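Local atomic coordinates of putative cell invasion protein with MAC/Perforin domain (Bacteroides thetaiotaomicron VPI-5482, PDB entry 3KK7), a protein that is of unknown precise function but belongs to the membrane-attack complex/perforin family, whose best-known members form pores in membranes, and may have a part in cell invasion. Residues I183-L188 and F349-N354; F482-T487 and V527-L532. One frame throughout, in Å; residues are numbered along the deposited sequence.

Contact 1. Residues I183-L188 and F349-N354. With EDO (1,2-ethanediol), chain E.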
ATOM      1  N   ILE A 183       4.819 -12.494 -11.368  1.00 22.62           N
ATOM      2  CA  ILE A 183       5.429 -12.365 -10.035  1.00 21.28           C
ATOM      3  C   ILE A 183       4.384 -12.648  -8.957  1.00 20.71           C
ATOM      4  O   ILE A 183       4.647 -13.403  -8.016  1.00 19.12           O
ATOM      5  CB  ILE A 183       6.060 -11.007  -9.841  1.00 21.56           C
ATOM      6  CG1 ILE A 183       7.281 -10.866 -10.729  1.00 22.05           C
ATOM      7  CG2 ILE A 183       6.493 -10.776  -8.390  1.00 18.88           C
ATOM      8  CD1 ILE A 183       7.957  -9.472 -10.655  1.00 21.05           C
ATOM      9  N   ALA A 184       3.196 -12.075  -9.137  1.00 20.97           N
ATOM     10  CA  ALA A 184       2.071 -12.243  -8.195  1.00 21.75           C
ATOM     11  C   ALA A 184       1.705 -13.719  -8.011  1.00 22.55           C
ATOM     12  O   ALA A 184       1.610 -14.217  -6.870  1.00 23.46           O
ATOM     13  CB  ALA A 184       0.847 -11.426  -8.638  1.00 20.62           C
ATOM     14  N   ALA A 185       1.546 -14.402  -9.142  1.00 22.72           N
ATOM     15  CA  ALA A 185       1.212 -15.834  -9.221  1.00 22.76           C
ATOM     16  C   ALA A 185       2.187 -16.791  -8.530  1.00 22.86           C
ATOM     17  O   ALA A 185       1.748 -17.759  -7.876  1.00 23.41           O
ATOM     18  CB  ALA A 185       1.083 -16.243 -10.732  1.00 21.89           C
ATOM     19  N   ASP A 186       3.487 -16.532  -8.682  1.00 22.75           N
ATOM     20  CA  ASP A 186       4.513 -17.523  -8.332  1.00 23.30           C
ATOM     21  C   ASP A 186       5.778 -17.044  -7.597  1.00 23.19           C
ATOM     22  O   ASP A 186       6.488 -17.861  -7.081  1.00 23.07           O
ATOM     23  CB  ASP A 186       4.945 -18.240  -9.624  1.00 23.92           C
ATOM     24  CG  ASP A 186       3.988 -19.361 -10.037  1.00 25.38           C
ATOM     25  OD1 ASP A 186       3.934 -20.369  -9.306  1.00 29.60           O
ATOM     26  OD2 ASP A 186       3.311 -19.265 -11.088  1.00 29.17           O
ATOM     27  N   TYR A 187       6.055 -15.744  -7.516  1.00 23.80           N
ATOM     28  CA  TYR A 187       7.333 -15.277  -6.981  1.00 24.01           C
ATOM     29  C   TYR A 187       7.264 -14.360  -5.741  1.00 24.04           C
ATOM     30  O   TYR A 187       8.234 -13.652  -5.414  1.00 24.46           O
ATOM     31  CB  TYR A 187       8.133 -14.638  -8.121  1.00 24.17           C
ATOM     32  CG  TYR A 187       8.454 -15.663  -9.180  1.00 24.66           C
ATOM     33  CD1 TYR A 187       9.556 -16.513  -9.038  1.00 24.41           C
ATOM     34  CD2 TYR A 187       7.621 -15.848 -10.284  1.00 24.71           C
ATOM     35  CE1 TYR A 187       9.838 -17.496  -9.956  1.00 22.04           C
ATOM     36  CE2 TYR A 187       7.908 -16.841 -11.221  1.00 24.35           C
ATOM     37  CZ  TYR A 187       9.030 -17.655 -11.043  1.00 23.07           C
ATOM     38  OH  TYR A 187       9.354 -18.613 -11.975  1.00 22.82           O
ATOM     39  N   LEU A 188       6.146 -14.414  -5.018  1.00 23.56           N
ATOM     40  CA  LEU A 188       6.014 -13.648  -3.797  1.00 23.13           C
ATOM     41  C   LEU A 188       6.757 -14.301  -2.628  1.00 23.76           C
ATOM     42  O   LEU A 188       6.870 -15.519  -2.529  1.00 22.46           O
ATOM     43  CB  LEU A 188       4.544 -13.431  -3.440  1.00 22.91           C
ATOM     44  CG  LEU A 188       3.726 -12.611  -4.444  1.00 21.75           C
ATOM     45  CD1 LEU A 188       2.227 -12.656  -4.029  1.00 17.17           C
ATOM     46  CD2 LEU A 188       4.275 -11.160  -4.554  1.00 16.89           C
ATOM     47  N   PHE A 349       1.020  -6.383  -7.036  1.00 25.66           N
ATOM     48  CA  PHE A 349       1.744  -7.636  -6.787  1.00 25.36           C
ATOM     49  C   PHE A 349       0.914  -8.803  -6.272  1.00 24.86           C
ATOM     50  O   PHE A 349       1.472  -9.804  -5.846  1.00 24.13           O
ATOM     51  CB  PHE A 349       2.927  -7.347  -5.855  1.00 25.58           C
ATOM     52  CG  PHE A 349       3.954  -6.510  -6.518  1.00 26.39           C
ATOM     53  CD1 PHE A 349       3.765  -5.160  -6.653  1.00 24.86           C
ATOM     54  CD2 PHE A 349       5.056  -7.089  -7.105  1.00 26.53           C
ATOM     55  CE1 PHE A 349       4.669  -4.405  -7.320  1.00 26.47           C
ATOM     56  CE2 PHE A 349       5.967  -6.325  -7.794  1.00 26.63           C
ATOM     57  CZ  PHE A 349       5.781  -4.990  -7.901  1.00 26.34           C
ATOM     58  N   ILE A 350      -0.411  -8.681  -6.338  1.00 25.11           N
ATOM     59  CA  ILE A 350      -1.328  -9.722  -5.867  1.00 24.81           C
ATOM     60  C   ILE A 350      -2.413  -9.949  -6.891  1.00 24.75           C
ATOM     61  O   ILE A 350      -2.731  -9.054  -7.671  1.00 25.11           O
ATOM     62  CB  ILE A 350      -1.920  -9.389  -4.470  1.00 25.08           C
ATOM     63  CG1 ILE A 350      -2.614  -8.037  -4.451  1.00 25.24           C
ATOM     64  CG2 ILE A 350      -0.835  -9.360  -3.412  1.00 24.70           C
ATOM     65  CD1 ILE A 350      -3.143  -7.689  -3.099  1.00 22.08           C
ATOM     66  N   LEU A 351      -2.951 -11.162  -6.910  1.00 24.90           N
ATOM     67  CA  LEU A 351      -3.943 -11.554  -7.908  1.00 24.91           C
ATOM     68  C   LEU A 351      -5.384 -11.316  -7.477  1.00 25.46           C
ATOM     69  O   LEU A 351      -6.274 -11.177  -8.330  1.00 26.13           O
ATOM     70  CB  LEU A 351      -3.803 -13.043  -8.213  1.00 24.69           C
ATOM     71  CG  LEU A 351      -2.504 -13.516  -8.796  1.00 23.91           C
ATOM     72  CD1 LEU A 351      -2.561 -15.010  -8.878  1.00 23.68           C
ATOM     73  CD2 LEU A 351      -2.336 -12.887 -10.162  1.00 24.53           C
ATOM     74  N   GLU A 352      -5.608 -11.289  -6.166  1.00 25.40           N
ATOM     75  CA  GLU A 352      -6.936 -11.295  -5.582  1.00 25.69           C
ATOM     76  C   GLU A 352      -7.632  -9.942  -5.734  1.00 25.76           C
ATOM     77  O   GLU A 352      -7.248  -8.947  -5.103  1.00 25.45           O
ATOM     78  CB  GLU A 352      -6.849 -11.667  -4.079  1.00 25.83           C
ATOM     79  CG  GLU A 352      -6.260 -13.065  -3.777  1.00 26.82           C
ATOM     80  CD  GLU A 352      -4.721 -13.158  -3.793  1.00 28.16           C
ATOM     81  OE1 GLU A 352      -4.002 -12.146  -3.990  1.00 28.29           O
ATOM     82  OE2 GLU A 352      -4.219 -14.283  -3.612  1.00 29.73           O
ATOM     83  N   GLU A 353      -8.691  -9.929  -6.532  1.00 25.89           N
ATOM     84  CA  GLU A 353      -9.536  -8.732  -6.740  1.00 25.89           C
ATOM     85  C   GLU A 353      -9.885  -7.976  -5.458  1.00 24.91           C
ATOM     86  O   GLU A 353      -9.756  -6.759  -5.384  1.00 24.38           O
ATOM     87  CB  GLU A 353     -10.854  -9.163  -7.404  1.00 26.75           C
ATOM     88  CG  GLU A 353     -11.307  -8.277  -8.565  1.00 30.66           C
ATOM     89  CD  GLU A 353     -10.238  -8.150  -9.643  1.00 35.09           C
ATOM     90  OE1 GLU A 353      -9.807  -9.194 -10.220  1.00 34.01           O
ATOM     91  OE2 GLU A 353      -9.821  -6.984  -9.870  1.00 39.45           O
ATOM     92  N   ASN A 354     -10.363  -8.709  -4.454  1.00 24.46           N
ATOM     93  CA  ASN A 354     -10.804  -8.099  -3.203  1.00 23.78           C
ATOM     94  C   ASN A 354      -9.670  -7.539  -2.370  1.00 23.51           C
ATOM     95  O   ASN A 354      -9.859  -6.521  -1.697  1.00 22.35           O
ATOM     96  CB  ASN A 354     -11.666  -9.040  -2.347  1.00 23.93           C
ATOM     97  CG  ASN A 354     -11.038 -10.415  -2.153  1.00 23.25           C
ATOM     98  OD1 ASN A 354     -10.369 -10.946  -3.050  1.00 21.61           O
ATOM     99  ND2 ASN A 354     -11.299 -11.016  -1.003  1.00 18.39           N
TER
HETATM  100  C1  EDO E 605       6.447 -19.635 -13.596  1.00 41.48           C
HETATM  101  O1  EDO E 605       7.660 -18.893 -13.761  1.00 38.17           O
HETATM  102  C2  EDO E 605       5.438 -19.197 -14.650  1.00 42.19           C
HETATM  103  O2  EDO E 605       5.707 -19.822 -15.915  1.00 43.53           O
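Ala184 sets its methyl group against the backbone carbonyl of Phe349, with CB 3.3 Å from Phe349 O. The two main chains come close here: the CA atoms of Ala184 and Phe349 are 4.8 Å apart. Ala184 CA also makes a CA-H...O contact to Phe349 O, at 3.4 Å. Leu188 reaches the same oxygen with both of its methyls, and the nearer, CD2, lies 3.4 Å away from Phe349 O. No hydrogen bond crosses between the segments; methyl groups do most of the touching.

Phe349 and Ile183 lie side by side and point the same way. Ile183 CG2 comes to the edge of the ring, near its plane, 4.2 Å from Phe349 CD2. This branch is held anti to the backbone N of Ile183 (chi1 -69° for CG1), which brings it alongside the ring edge.

Leu351 straddles the helix surface with its two branches. CD2 packs on Ala184 CB at 3.8 Å, while CD1 touches Ala185 CA at 3.9 Å. The small side chains of Ala184 and Ala185 probably allow the loop to come this close. An ethanediol, probably from the crystallisation liquor, has O1 in the plane of the Tyr187 ring at its edge; its hydrogen bond to Tyr187 OH is very short, and Tyr89 OH bonds it too.

Val80 and Leu85 continue the packing around Ile183. The arrangement joins two parts of the MACPF domain: residues 183-185 of helix 177-186, with Leu188 of the following loop, against the lead-in to helix 353-363, with Glu352 as its N-cap residue.

Contact 2. Residues F482-T487 and V527-L532; sequences FKNANT and VTMTTL
Phe482 carries the apolar part of this contact, pointing its ring from strand 480-484 at the start of helix 529-535. With CG between the backbone N and the carbonyl carbon (chi1 73°), the ring is brought under Val527 O. Ring atom CZ is 3.9 Å from Leu532 CD2. Val527 CB adds a looser touch at 4.5 Å from Phe482 CE1.

The ring also meets polar and selenium atoms. Val527 O lies over one face, offset toward the rim, and is 3.3 Å from Phe482 CZ. Residue 529 is selenomethionine, and its SE takes the edge of the ring in a Met-aromatic contact, 3.9 Å from Phe482 CZ and 80° off the ring normal. Met529 bends at chi2 and chi3, which places SE between the ring edge and Asn484 ND2. An alanine in place of Phe482 would probably open a gap beneath Val527 O and take away the ring edge that meets Met529 SE.

Asn484 crosses Met529 at about a right angle. Its ND2 is 3.3 Å from Met529 SE, and the same nitrogen hydrogen-bonds to Asp186 OD1.

Hydrogen bonds within each segment shape the two ends. Asn484 OD1 accepts from Thr487 N at 3.0 Å, an Asx motif, with the donor 37° above the carbonyl plane. Thr528 is the N-cap of the helix: its OG1 accepts from Thr531 N at 3.3 Å and from Thr531 OG1.

No hydrogen bond joins the two segments to each other. The chemistry implies that strand and helix cohere through the buried ring and the residue 529 side chain, whose selenium stands where methionine has sulfur, while Asn484 turns its ND2 bond outward to Asp186.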
ATOM      1  N   PHE A 482      -6.965 -26.638  -7.191  1.00 30.27           N
ATOM      2  CA  PHE A 482      -5.577 -27.092  -7.222  1.00 29.70           C
ATOM      3  C   PHE A 482      -4.726 -26.216  -6.298  1.00 29.07           C
ATOM      4  O   PHE A 482      -5.090 -25.064  -6.011  1.00 28.32           O
ATOM      5  CB  PHE A 482      -5.020 -27.090  -8.652  1.00 29.46           C
ATOM      6  CG  PHE A 482      -4.735 -25.719  -9.187  1.00 29.84           C
ATOM      7  CD1 PHE A 482      -5.756 -24.945  -9.729  1.00 31.66           C
ATOM      8  CD2 PHE A 482      -3.444 -25.193  -9.141  1.00 29.75           C
ATOM      9  CE1 PHE A 482      -5.490 -23.660 -10.232  1.00 32.80           C
ATOM     10  CE2 PHE A 482      -3.167 -23.904  -9.629  1.00 30.00           C
ATOM     11  CZ  PHE A 482      -4.186 -23.133 -10.175  1.00 30.89           C
ATOM     12  N   LYS A 483      -3.608 -26.774  -5.837  1.00 28.38           N
ATOM     13  CA  LYS A 483      -2.666 -26.034  -5.020  1.00 28.14           C
ATOM     14  C   LYS A 483      -1.457 -25.600  -5.820  1.00 27.71           C
ATOM     15  O   LYS A 483      -0.812 -26.429  -6.446  1.00 28.38           O
ATOM     16  CB  LYS A 483      -2.194 -26.875  -3.837  1.00 27.88           C
ATOM     17  CG  LYS A 483      -1.534 -26.047  -2.770  1.00 27.93           C
ATOM     18  CD  LYS A 483      -1.211 -26.851  -1.538  1.00 28.72           C
ATOM     19  CE  LYS A 483       0.011 -27.698  -1.746  1.00 29.54           C
ATOM     20  NZ  LYS A 483       0.551 -28.080  -0.430  1.00 31.75           N
ATOM     21  N   ASN A 484      -1.138 -24.308  -5.770  1.00 27.13           N
ATOM     22  CA  ASN A 484       0.121 -23.786  -6.305  1.00 26.73           C
ATOM     23  C   ASN A 484       1.256 -24.214  -5.373  1.00 26.94           C
ATOM     24  O   ASN A 484       1.247 -23.915  -4.185  1.00 26.93           O
ATOM     25  CB  ASN A 484       0.055 -22.259  -6.423  1.00 26.28           C
ATOM     26  CG  ASN A 484       1.297 -21.659  -7.048  1.00 26.47           C
ATOM     27  OD1 ASN A 484       2.408 -21.844  -6.551  1.00 27.58           O
ATOM     28  ND2 ASN A 484       1.116 -20.921  -8.137  1.00 25.04           N
ATOM     29  N   ALA A 485       2.229 -24.925  -5.923  1.00 27.28           N
ATOM     30  CA  ALA A 485       3.310 -25.487  -5.129  1.00 27.55           C
ATOM     31  C   ALA A 485       4.283 -24.426  -4.655  1.00 27.89           C
ATOM     32  O   ALA A 485       4.822 -24.541  -3.572  1.00 27.81           O
ATOM     33  CB  ALA A 485       4.054 -26.550  -5.925  1.00 27.52           C
ATOM     34  N   ASN A 486       4.537 -23.405  -5.468  1.00 28.20           N
ATOM     35  CA  ASN A 486       5.455 -22.343  -5.041  1.00 28.45           C
ATOM     36  C   ASN A 486       4.920 -21.600  -3.825  1.00 27.93           C
ATOM     37  O   ASN A 486       5.677 -21.253  -2.937  1.00 28.18           O
ATOM     38  CB  ASN A 486       5.689 -21.278  -6.132  1.00 28.83           C
ATOM     39  CG  ASN A 486       6.441 -21.804  -7.324  1.00 30.30           C
ATOM     40  OD1 ASN A 486       7.560 -22.304  -7.202  1.00 33.52           O
ATOM     41  ND2 ASN A 486       5.835 -21.674  -8.504  1.00 32.50           N
ATOM     42  N   THR A 487       3.625 -21.321  -3.823  1.00 27.21           N
ATOM     43  CA  THR A 487       3.059 -20.391  -2.864  1.00 26.80           C
ATOM     44  C   THR A 487       2.165 -21.051  -1.818  1.00 26.58           C
ATOM     45  O   THR A 487       1.829 -20.423  -0.835  1.00 26.15           O
ATOM     46  CB  THR A 487       2.236 -19.357  -3.612  1.00 26.78           C
ATOM     47  OG1 THR A 487       1.112 -20.008  -4.212  1.00 26.82           O
ATOM     48  CG2 THR A 487       3.052 -18.720  -4.699  1.00 26.23           C
ATOM     49  N   VAL A 527      -4.926 -26.135 -13.365  1.00 33.14           N
ATOM     50  CA  VAL A 527      -4.943 -25.230 -14.502  1.00 32.42           C
ATOM     51  C   VAL A 527      -3.725 -24.352 -14.257  1.00 31.56           C
ATOM     52  O   VAL A 527      -3.275 -24.242 -13.118  1.00 31.58           O
ATOM     53  CB  VAL A 527      -6.258 -24.454 -14.578  1.00 32.61           C
ATOM     54  CG1 VAL A 527      -6.140 -23.272 -15.496  1.00 32.86           C
ATOM     55  CG2 VAL A 527      -7.366 -25.395 -15.059  1.00 32.30           C
ATOM     56  N   THR A 528      -3.140 -23.805 -15.315  1.00 30.37           N
ATOM     57  CA  THR A 528      -1.922 -23.015 -15.173  1.00 29.02           C
ATOM     58  C   THR A 528      -2.288 -21.676 -14.542  1.00 28.93           C
ATOM     59  O   THR A 528      -3.434 -21.203 -14.668  1.00 28.87           O
ATOM     60  CB  THR A 528      -1.238 -22.752 -16.516  1.00 28.81           C
ATOM     61  OG1 THR A 528      -2.096 -21.942 -17.329  1.00 28.38           O
ATOM     62  CG2 THR A 528      -0.896 -24.065 -17.227  1.00 26.81           C
HETATM   63  N   MSE A 529      -1.317 -21.065 -13.863  1.00 27.94           N
HETATM   64  CA  MSE A 529      -1.575 -19.804 -13.213  1.00 27.23           C
HETATM   65  C   MSE A 529      -2.007 -18.757 -14.223  1.00 27.64           C
HETATM   66  O   MSE A 529      -2.908 -17.959 -13.948  1.00 28.27           O
HETATM   67  CB  MSE A 529      -0.353 -19.318 -12.430  1.00 26.41           C
HETATM   68  CG  MSE A 529      -0.076 -20.102 -11.155  1.00 24.30           C
HETATM   69 SE   MSE A 529      -1.587 -20.244  -9.922  0.75 20.43          SE
HETATM   70  CE  MSE A 529      -1.666 -18.413  -9.271  1.00 19.61           C
ATOM     71  N   THR A 530      -1.399 -18.774 -15.405  1.00 27.93           N
ATOM     72  CA  THR A 530      -1.645 -17.708 -16.370  1.00 27.73           C
ATOM     73  C   THR A 530      -3.087 -17.824 -16.835  1.00 27.89           C
ATOM     74  O   THR A 530      -3.766 -16.815 -16.945  1.00 27.67           O
ATOM     75  CB  THR A 530      -0.617 -17.682 -17.557  1.00 27.83           C
ATOM     76  OG1 THR A 530      -0.862 -18.776 -18.433  1.00 28.57           O
ATOM     77  CG2 THR A 530       0.836 -17.777 -17.090  1.00 26.33           C
ATOM     78  N   THR A 531      -3.571 -19.054 -17.041  1.00 28.26           N
ATOM     79  CA  THR A 531      -4.984 -19.290 -17.387  1.00 28.18           C
ATOM     80  C   THR A 531      -5.885 -18.772 -16.273  1.00 28.63           C
ATOM     81  O   THR A 531      -6.880 -18.083 -16.521  1.00 29.13           O
ATOM     82  CB  THR A 531      -5.274 -20.796 -17.655  1.00 28.51           C
ATOM     83  OG1 THR A 531      -4.691 -21.168 -18.908  1.00 27.69           O
ATOM     84  CG2 THR A 531      -6.793 -21.107 -17.675  1.00 26.69           C
ATOM     85  N   LEU A 532      -5.525 -19.064 -15.038  1.00 28.87           N
ATOM     86  CA  LEU A 532      -6.341 -18.623 -13.922  1.00 29.09           C
ATOM     87  C   LEU A 532      -6.503 -17.106 -13.915  1.00 29.33           C
ATOM     88  O   LEU A 532      -7.615 -16.588 -13.968  1.00 30.11           O
ATOM     89  CB  LEU A 532      -5.736 -19.102 -12.606  1.00 29.30           C
ATOM     90  CG  LEU A 532      -6.712 -19.194 -11.436  1.00 29.91           C
ATOM     91  CD1 LEU A 532      -7.869 -20.168 -11.804  1.00 27.75           C
ATOM     92  CD2 LEU A 532      -5.953 -19.627 -10.156  1.00 29.30           C
TER

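How the contacts relate
The chain runs through the strands up to 157-173 and then enters helix 177-186, where contact 1 opens. It runs 160 residues through sheet and helices before residues 349-354 return to that helix and close contact 1. Contact 2 opens later and closes a much shorter loop of 39 residues, between strand 480-484 and helix 529-535. The two loops are in series and neither encloses the other. Their centres are only about 11 Å apart. Asp186 OD1 probably accepts from Asn484 ND2, and Met529 packs on Ala185 and Leu351. The two contacts lie side by side, consistent with an interface between the MACPF and D3 parts of the chain.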